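Local coordinates for Beta/gamma crystallin 'Greek key' domain-containing protein (Methanosaeta thermophila PT, PDB 5HT7), which binds transition-metal ions such as iron(II) through a betagamma-crystallin domain that assembles as a trimer, at residues A[37-42]-A[63-68]; A[56-61]-A[69-74]. All coordinates share one frame; numbering follows the deposited sequence.

Contact 1 (A[37-42]-A[63-68])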
ATOM      1  N   MET A  37      -1.166  13.205   1.879  1.00 20.50           N
ATOM      2  CA  MET A  37      -0.066  12.534   1.212  1.00 20.43           C
ATOM      3  C   MET A  37       1.030  12.181   2.198  1.00 22.63           C
ATOM      4  O   MET A  37       1.282  12.923   3.162  1.00 23.08           O
ATOM      5  CB  MET A  37       0.485  13.428   0.091  1.00 22.62           C
ATOM      6  CG  MET A  37       1.781  12.922  -0.552  1.00 24.93           C
ATOM      7  SD  MET A  37       2.258  13.964  -1.953  1.00 25.55           S
ATOM      8  CE  MET A  37       2.662  15.498  -1.128  1.00 27.94           C
ATOM      9  N   VAL A  38       1.669  11.034   1.976  1.00 22.59           N
ATOM     10  CA  VAL A  38       2.863  10.695   2.718  1.00 23.64           C
ATOM     11  C   VAL A  38       4.001  10.519   1.727  1.00 25.04           C
ATOM     12  O   VAL A  38       3.847   9.853   0.706  1.00 22.93           O
ATOM     13  CB  VAL A  38       2.691   9.407   3.551  1.00 23.43           C
ATOM     14  CG1 VAL A  38       4.029   9.006   4.176  1.00 23.34           C
ATOM     15  CG2 VAL A  38       1.629   9.611   4.629  1.00 22.63           C
ATOM     16  N   VAL A  39       5.126  11.162   1.999  1.00 23.67           N
ATOM     17  CA  VAL A  39       6.308  10.970   1.173  1.00 25.17           C
ATOM     18  C   VAL A  39       7.299  10.146   1.977  1.00 27.71           C
ATOM     19  O   VAL A  39       7.682  10.543   3.077  1.00 28.92           O
ATOM     20  CB  VAL A  39       6.940  12.307   0.746  1.00 25.18           C
ATOM     21  CG1 VAL A  39       8.267  12.054   0.050  1.00 30.83           C
ATOM     22  CG2 VAL A  39       5.981  13.074  -0.176  1.00 26.99           C
ATOM     23  N   LEU A  40       7.696   8.996   1.444  1.00 26.97           N
ATOM     24  CA  LEU A  40       8.572   8.086   2.175  1.00 32.51           C
ATOM     25  C   LEU A  40      10.041   8.347   1.871  1.00 37.14           C
ATOM     26  O   LEU A  40      10.901   8.218   2.736  1.00 35.41           O
ATOM     27  CB  LEU A  40       8.218   6.634   1.849  1.00 30.16           C
ATOM     28  CG  LEU A  40       6.783   6.276   2.249  1.00 33.19           C
ATOM     29  CD1 LEU A  40       6.331   4.986   1.588  1.00 43.73           C
ATOM     30  CD2 LEU A  40       6.686   6.178   3.756  1.00 33.87           C
ATOM     31  N   SER A  41      10.327   8.717   0.635  1.00 35.01           N
ATOM     32  CA  SER A  41      11.700   9.005   0.264  1.00 40.22           C
ATOM     33  C   SER A  41      11.741   9.937  -0.927  1.00 37.26           C
ATOM     34  O   SER A  41      10.807   9.976  -1.730  1.00 41.87           O
ATOM     35  CB  SER A  41      12.456   7.716  -0.045  1.00 41.21           C
ATOM     36  OG  SER A  41      11.874   7.045  -1.149  1.00 41.97           O
ATOM     37  N   GLY A  42      12.829  10.691  -1.028  1.00 40.63           N
ATOM     38  CA  GLY A  42      13.025  11.601  -2.132  1.00 37.73           C
ATOM     39  C   GLY A  42      12.208  12.866  -1.989  1.00 34.92           C
ATOM     40  O   GLY A  42      11.412  13.008  -1.056  1.00 33.88           O
ATOM     41  N   GLY A  63       7.924  13.038   4.671  1.00 28.58           N
ATOM     42  CA  GLY A  63       7.068  13.596   5.697  1.00 32.34           C
ATOM     43  C   GLY A  63       5.610  13.195   5.547  1.00 31.89           C
ATOM     44  O   GLY A  63       5.237  12.492   4.611  1.00 28.01           O
ATOM     45  N   ILE A  64       4.793  13.659   6.481  1.00 28.28           N
ATOM     46  CA  ILE A  64       3.362  13.390   6.504  1.00 30.13           C
ATOM     47  C   ILE A  64       2.602  14.700   6.293  1.00 33.16           C
ATOM     48  O   ILE A  64       2.771  15.653   7.061  1.00 35.91           O
ATOM     49  CB  ILE A  64       2.938  12.732   7.842  1.00 29.33           C
ATOM     50  CG1 ILE A  64       3.671  11.397   8.038  1.00 29.93           C
ATOM     51  CG2 ILE A  64       1.445  12.514   7.890  1.00 29.27           C
ATOM     52  CD1 ILE A  64       3.374  10.720   9.379  1.00 27.85           C
ATOM     53  N   TYR A  65       1.775  14.750   5.250  1.00 28.74           N
ATOM     54  CA  TYR A  65       1.053  15.973   4.881  1.00 27.98           C
ATOM     55  C   TYR A  65      -0.461  15.775   4.949  1.00 28.23           C
ATOM     56  O   TYR A  65      -1.091  15.411   3.961  1.00 27.16           O
ATOM     57  CB  TYR A  65       1.479  16.427   3.480  1.00 27.79           C
ATOM     58  CG  TYR A  65       2.976  16.581   3.363  1.00 32.35           C
ATOM     59  CD1 TYR A  65       3.605  17.756   3.759  1.00 32.61           C
ATOM     60  CD2 TYR A  65       3.766  15.537   2.901  1.00 29.74           C
ATOM     61  CE1 TYR A  65       4.984  17.896   3.672  1.00 34.21           C
ATOM     62  CE2 TYR A  65       5.145  15.669   2.808  1.00 34.72           C
ATOM     63  CZ  TYR A  65       5.746  16.854   3.197  1.00 34.60           C
ATOM     64  OH  TYR A  65       7.115  16.990   3.115  1.00 38.79           O
ATOM     65  N   PRO A  66      -1.049  16.026   6.130  1.00 32.57           N
ATOM     66  CA  PRO A  66      -2.434  15.641   6.441  1.00 29.51           C
ATOM     67  C   PRO A  66      -3.496  16.425   5.696  1.00 29.52           C
ATOM     68  O   PRO A  66      -4.648  15.997   5.681  1.00 28.79           O
ATOM     69  CB  PRO A  66      -2.547  15.922   7.943  1.00 32.20           C
ATOM     70  CG  PRO A  66      -1.145  15.993   8.433  1.00 33.96           C
ATOM     71  CD  PRO A  66      -0.377  16.597   7.306  1.00 34.56           C
ATOM     72  N   SER A  67      -3.127  17.558   5.106  1.00 30.87           N
ATOM     73  CA  SER A  67      -4.096  18.367   4.370  1.00 28.49           C
ATOM     74  C   SER A  67      -3.426  19.160   3.258  1.00 35.52           C
ATOM     75  O   SER A  67      -3.043  20.313   3.457  1.00 38.06           O
ATOM     76  CB  SER A  67      -4.827  19.317   5.322  1.00 36.95           C
ATOM     77  OG  SER A  67      -5.820  20.056   4.628  1.00 40.69           O
ATOM     78  N   ILE A  68      -3.286  18.563   2.080  1.00 33.00           N
ATOM     79  CA  ILE A  68      -2.468  19.213   1.063  1.00 33.34           C
ATOM     80  C   ILE A  68      -3.189  20.421   0.451  1.00 35.84           C
ATOM     81  O   ILE A  68      -2.575  21.219  -0.245  1.00 38.51           O
ATOM     82  CB  ILE A  68      -2.033  18.227  -0.043  1.00 31.68           C
ATOM     83  CG1 ILE A  68      -3.231  17.548  -0.697  1.00 30.80           C
ATOM     84  CG2 ILE A  68      -1.092  17.180   0.537  1.00 27.46           C
ATOM     85  CD1 ILE A  68      -2.815  16.560  -1.804  1.00 32.32           C
TER
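Met37 and Tyr65 form a hydrogen-bonded antiparallel pair: Tyr65 N reaches Met37 O at 2.8 Å, almost straight on to the carbonyl, whereas Met37 N approaches Tyr65 O at 3.0 Å, tilted 31° out of the carbonyl plane. Two residues further along strand 36-39, Val39 pairs with Gly63 in the same way, Val39 N to Gly63 O at 2.9 Å. The close-packed face carries Met37, Val39 and Tyr65. Met37 runs alongside the tyrosine and bends at chi3 (67°), setting CE 4.2 Å from Tyr65 CD2, while Val39 CG2 slants in to 4.0 Å from CE2 of that ring. A CB on Gly63 would be crowded by Tyr65 OH, which is hydrogen-bonded to Gly61 O, and the backbone angles there already demand glycine. In the two-Greek-key betagamma-crystallin fold, 36-39 closes the first motif and 63-65 is the third strand of the second, exchanged into this sheet as its outermost strand within the chain. Ile68 lays CG2 4.1 Å from Met37 CB. Between the segments the other face is looser: Val38 CG2 and Ile64 CG1 are 4.4 Å apart. Val38 is still buried, by Phe5, Gln10 and Phe18 of a second subunit, whereas Ile64, though touched by that Phe18, stays exposed.

Contact 2 (A[56-61]-A[69-74])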
ATOM      1  N   TYR A  56       2.903  22.683  -9.330  1.00 34.00           N
ATOM      2  CA  TYR A  56       2.727  23.470  -8.123  1.00 36.62           C
ATOM      3  C   TYR A  56       4.097  23.950  -7.663  1.00 36.48           C
ATOM      4  O   TYR A  56       5.100  23.319  -7.964  1.00 35.30           O
ATOM      5  CB  TYR A  56       2.059  22.642  -7.032  1.00 34.73           C
ATOM      6  CG  TYR A  56       0.626  22.269  -7.306  1.00 33.12           C
ATOM      7  CD1 TYR A  56      -0.403  23.170  -7.050  1.00 35.71           C
ATOM      8  CD2 TYR A  56       0.294  21.010  -7.790  1.00 29.89           C
ATOM      9  CE1 TYR A  56      -1.733  22.826  -7.279  1.00 34.44           C
ATOM     10  CE2 TYR A  56      -1.028  20.658  -8.016  1.00 31.43           C
ATOM     11  CZ  TYR A  56      -2.034  21.571  -7.757  1.00 33.79           C
ATOM     12  OH  TYR A  56      -3.340  21.222  -7.985  1.00 32.01           O
ATOM     13  N   GLU A  57       4.145  25.059  -6.936  1.00 39.94           N
ATOM     14  CA  GLU A  57       5.432  25.605  -6.514  1.00 44.67           C
ATOM     15  C   GLU A  57       6.024  24.797  -5.362  1.00 45.44           C
ATOM     16  O   GLU A  57       7.230  24.519  -5.339  1.00 46.96           O
ATOM     17  CB  GLU A  57       5.298  27.078  -6.121  1.00 46.24           C
ATOM     18  CG  GLU A  57       6.579  27.659  -5.530  1.00 55.40           C
ATOM     19  CD  GLU A  57       6.690  29.167  -5.693  1.00 64.26           C
ATOM     20  OE1 GLU A  57       5.650  29.840  -5.864  1.00 62.54           O
ATOM     21  OE2 GLU A  57       7.835  29.673  -5.679  1.00 67.63           O
ATOM     22  N   ALA A  58       5.172  24.407  -4.420  1.00 44.91           N
ATOM     23  CA  ALA A  58       5.605  23.642  -3.259  1.00 44.73           C
ATOM     24  C   ALA A  58       6.137  22.268  -3.652  1.00 47.48           C
ATOM     25  O   ALA A  58       5.457  21.513  -4.354  1.00 44.11           O
ATOM     26  CB  ALA A  58       4.454  23.501  -2.269  1.00 44.31           C
ATOM     27  N   GLU A  59       7.342  21.948  -3.185  1.00 46.82           N
ATOM     28  CA  GLU A  59       7.928  20.627  -3.389  1.00 41.45           C
ATOM     29  C   GLU A  59       8.038  19.869  -2.071  1.00 40.39           C
ATOM     30  O   GLU A  59       8.270  20.465  -1.017  1.00 39.47           O
ATOM     31  CB  GLU A  59       9.294  20.752  -4.053  1.00 43.60           C
ATOM     32  CG  GLU A  59       9.210  21.319  -5.459  1.00 46.28           C
ATOM     33  CD  GLU A  59      10.568  21.539  -6.068  1.00 49.67           C
ATOM     34  OE1 GLU A  59      11.544  21.656  -5.295  1.00 51.43           O
ATOM     35  OE2 GLU A  59      10.659  21.598  -7.312  1.00 53.57           O
ATOM     36  N   PHE A  60       7.880  18.549  -2.133  1.00 36.19           N
ATOM     37  CA  PHE A  60       7.668  17.772  -0.912  1.00 33.85           C
ATOM     38  C   PHE A  60       8.734  16.715  -0.678  1.00 34.93           C
ATOM     39  O   PHE A  60       8.878  15.779  -1.467  1.00 33.82           O
ATOM     40  CB  PHE A  60       6.286  17.112  -0.950  1.00 33.42           C
ATOM     41  CG  PHE A  60       5.150  18.095  -1.001  1.00 34.74           C
ATOM     42  CD1 PHE A  60       4.527  18.517   0.164  1.00 33.07           C
ATOM     43  CD2 PHE A  60       4.728  18.621  -2.209  1.00 35.13           C
ATOM     44  CE1 PHE A  60       3.487  19.437   0.120  1.00 38.11           C
ATOM     45  CE2 PHE A  60       3.698  19.537  -2.263  1.00 36.26           C
ATOM     46  CZ  PHE A  60       3.075  19.947  -1.096  1.00 38.41           C
ATOM     47  N   GLY A  61       9.474  16.866   0.416  1.00 33.15           N
ATOM     48  CA  GLY A  61      10.435  15.861   0.828  1.00 31.70           C
ATOM     49  C   GLY A  61       9.737  14.893   1.763  1.00 33.16           C
ATOM     50  O   GLY A  61       8.530  15.015   1.975  1.00 33.10           O
ATOM     51  N   ALA A  69      -4.480  20.565   0.733  1.00 36.73           N
ATOM     52  CA  ALA A  69      -5.200  21.785   0.372  1.00 41.09           C
ATOM     53  C   ALA A  69      -4.560  23.018   1.016  1.00 42.85           C
ATOM     54  O   ALA A  69      -4.631  24.113   0.463  1.00 45.45           O
ATOM     55  CB  ALA A  69      -6.659  21.683   0.766  1.00 43.82           C
ATOM     56  N   ASP A  70      -3.925  22.838   2.171  1.00 42.14           N
ATOM     57  CA  ASP A  70      -3.199  23.931   2.818  1.00 43.40           C
ATOM     58  C   ASP A  70      -2.112  24.515   1.911  1.00 46.50           C
ATOM     59  O   ASP A  70      -1.801  25.702   1.985  1.00 48.76           O
ATOM     60  CB  ASP A  70      -2.573  23.463   4.130  1.00 41.38           C
ATOM     61  CG  ASP A  70      -3.606  23.065   5.157  1.00 41.76           C
ATOM     62  OD1 ASP A  70      -4.812  23.244   4.883  1.00 46.70           O
ATOM     63  OD2 ASP A  70      -3.215  22.585   6.244  1.00 49.62           O
ATOM     64  N   TYR A  71      -1.536  23.671   1.062  1.00 42.94           N
ATOM     65  CA  TYR A  71      -0.490  24.094   0.141  1.00 44.42           C
ATOM     66  C   TYR A  71      -1.086  24.556  -1.186  1.00 44.60           C
ATOM     67  O   TYR A  71      -0.364  24.789  -2.156  1.00 49.78           O
ATOM     68  CB  TYR A  71       0.507  22.952  -0.098  1.00 45.07           C
ATOM     69  CG  TYR A  71       1.200  22.464   1.157  1.00 45.91           C
ATOM     70  CD1 TYR A  71       0.613  21.507   1.975  1.00 41.23           C
ATOM     71  CD2 TYR A  71       2.443  22.960   1.521  1.00 48.17           C
ATOM     72  CE1 TYR A  71       1.243  21.064   3.121  1.00 43.23           C
ATOM     73  CE2 TYR A  71       3.079  22.523   2.664  1.00 45.52           C
ATOM     74  CZ  TYR A  71       2.476  21.576   3.458  1.00 42.97           C
ATOM     75  OH  TYR A  71       3.113  21.138   4.591  1.00 48.95           O
ATOM     76  N   GLY A  72      -2.410  24.674  -1.227  1.00 43.11           N
ATOM     77  CA  GLY A  72      -3.103  25.115  -2.425  1.00 43.56           C
ATOM     78  C   GLY A  72      -3.250  24.043  -3.487  1.00 46.74           C
ATOM     79  O   GLY A  72      -3.506  24.336  -4.660  1.00 43.69           O
ATOM     80  N   ILE A  73      -3.094  22.790  -3.078  1.00 41.59           N
ATOM     81  CA  ILE A  73      -3.177  21.680  -4.010  1.00 37.22           C
ATOM     82  C   ILE A  73      -4.507  20.978  -3.861  1.00 42.73           C
ATOM     83  O   ILE A  73      -4.815  20.431  -2.795  1.00 42.97           O
ATOM     84  CB  ILE A  73      -2.026  20.681  -3.785  1.00 37.79           C
ATOM     85  CG1 ILE A  73      -0.679  21.385  -4.001  1.00 39.71           C
ATOM     86  CG2 ILE A  73      -2.189  19.475  -4.693  1.00 32.68           C
ATOM     87  CD1 ILE A  73       0.514  20.596  -3.555  1.00 39.18           C
ATOM     88  N   ASN A  74      -5.308  20.994  -4.917  1.00 39.03           N
ATOM     89  CA  ASN A  74      -6.606  20.339  -4.845  1.00 44.76           C
ATOM     90  C   ASN A  74      -6.736  19.234  -5.893  1.00 43.97           C
ATOM     91  O   ASN A  74      -7.545  18.317  -5.744  1.00 42.40           O
ATOM     92  CB  ASN A  74      -7.733  21.370  -4.992  1.00 48.43           C
ATOM     93  CG  ASN A  74      -7.981  22.156  -3.701  1.00 49.86           C
ATOM     94  OD1 ASN A  74      -8.595  21.658  -2.760  1.00 51.90           O
ATOM     95  ND2 ASN A  74      -7.474  23.388  -3.652  1.00 54.70           N
TER
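The ring of Tyr56 lies flat over the side chain of Ile73, whose CG1 sits 3.6 Å from the ring centroid and only 12° off the normal, a close CH-pi contact. With CG1 anti to the carbonyl carbon (chi1 -61°), the isoleucine divides its branches between two aromatic neighbours: CG2 spreads beneath the far end of the same tyrosine, 3.7 Å from CZ, while CD1 continues on to Phe60 and stops 3.6 Å from CE2. Phe60 and Ile73 meet from opposite directions. Phe60 in turn presents its edge to Tyr71 in a T-shaped stack, the centroids 5.0 Å apart and the planes at 73°; CE1 of the phenylalanine stands over the middle of the tyrosine ring, and Ala58 CB adds a lighter touch at Tyr71 CD2, 4.3 Å away. Tyr56 and Phe60 flank the chain's corner at Glu57; the end of a 3-10 segment (69-71) and the residues after it pack against them, beside 58-60, the outermost strand of the second sheet within the chain. The phenol end of Tyr56 is hydrogen-bonded to Val75 O, and Arg48 makes a cation-pi contact with its ring. An alanine in place of Tyr56 is likely to uncover Ile73 CG1 and CG2 and leave both Val75 O and Arg48 without these partners. No hydrogen bond passes between 56-61 and 69-74, so their fit rests on apolar and CH-pi contact and on the mutual orientation of aromatic rings and the aliphatic branches of Ile73.

In the fold
The two contacts illustrate how a crystallin domain is closed by different means at different places. Contact 1 holds two neighbouring strands of one sheet by main-chain hydrogen bonds, with one face turned to the interior and the other partly covered by a second subunit and partly open to solvent. Contact 2 joins the edge strand of the other sheet and the residues leading into it to a loop, mainly through side chains, and no other subunit touches it. Both are partly buried: Met37, Val38, Val39 and Ile68 against exposed Ile64; Tyr56, Phe60 and Ile73 against exposed Tyr71, Gly72 and Asn74. Their segments alternate along the chain, and Tyr65 stacks edge-to-face with Phe60, one place where residues of the two sheets meet.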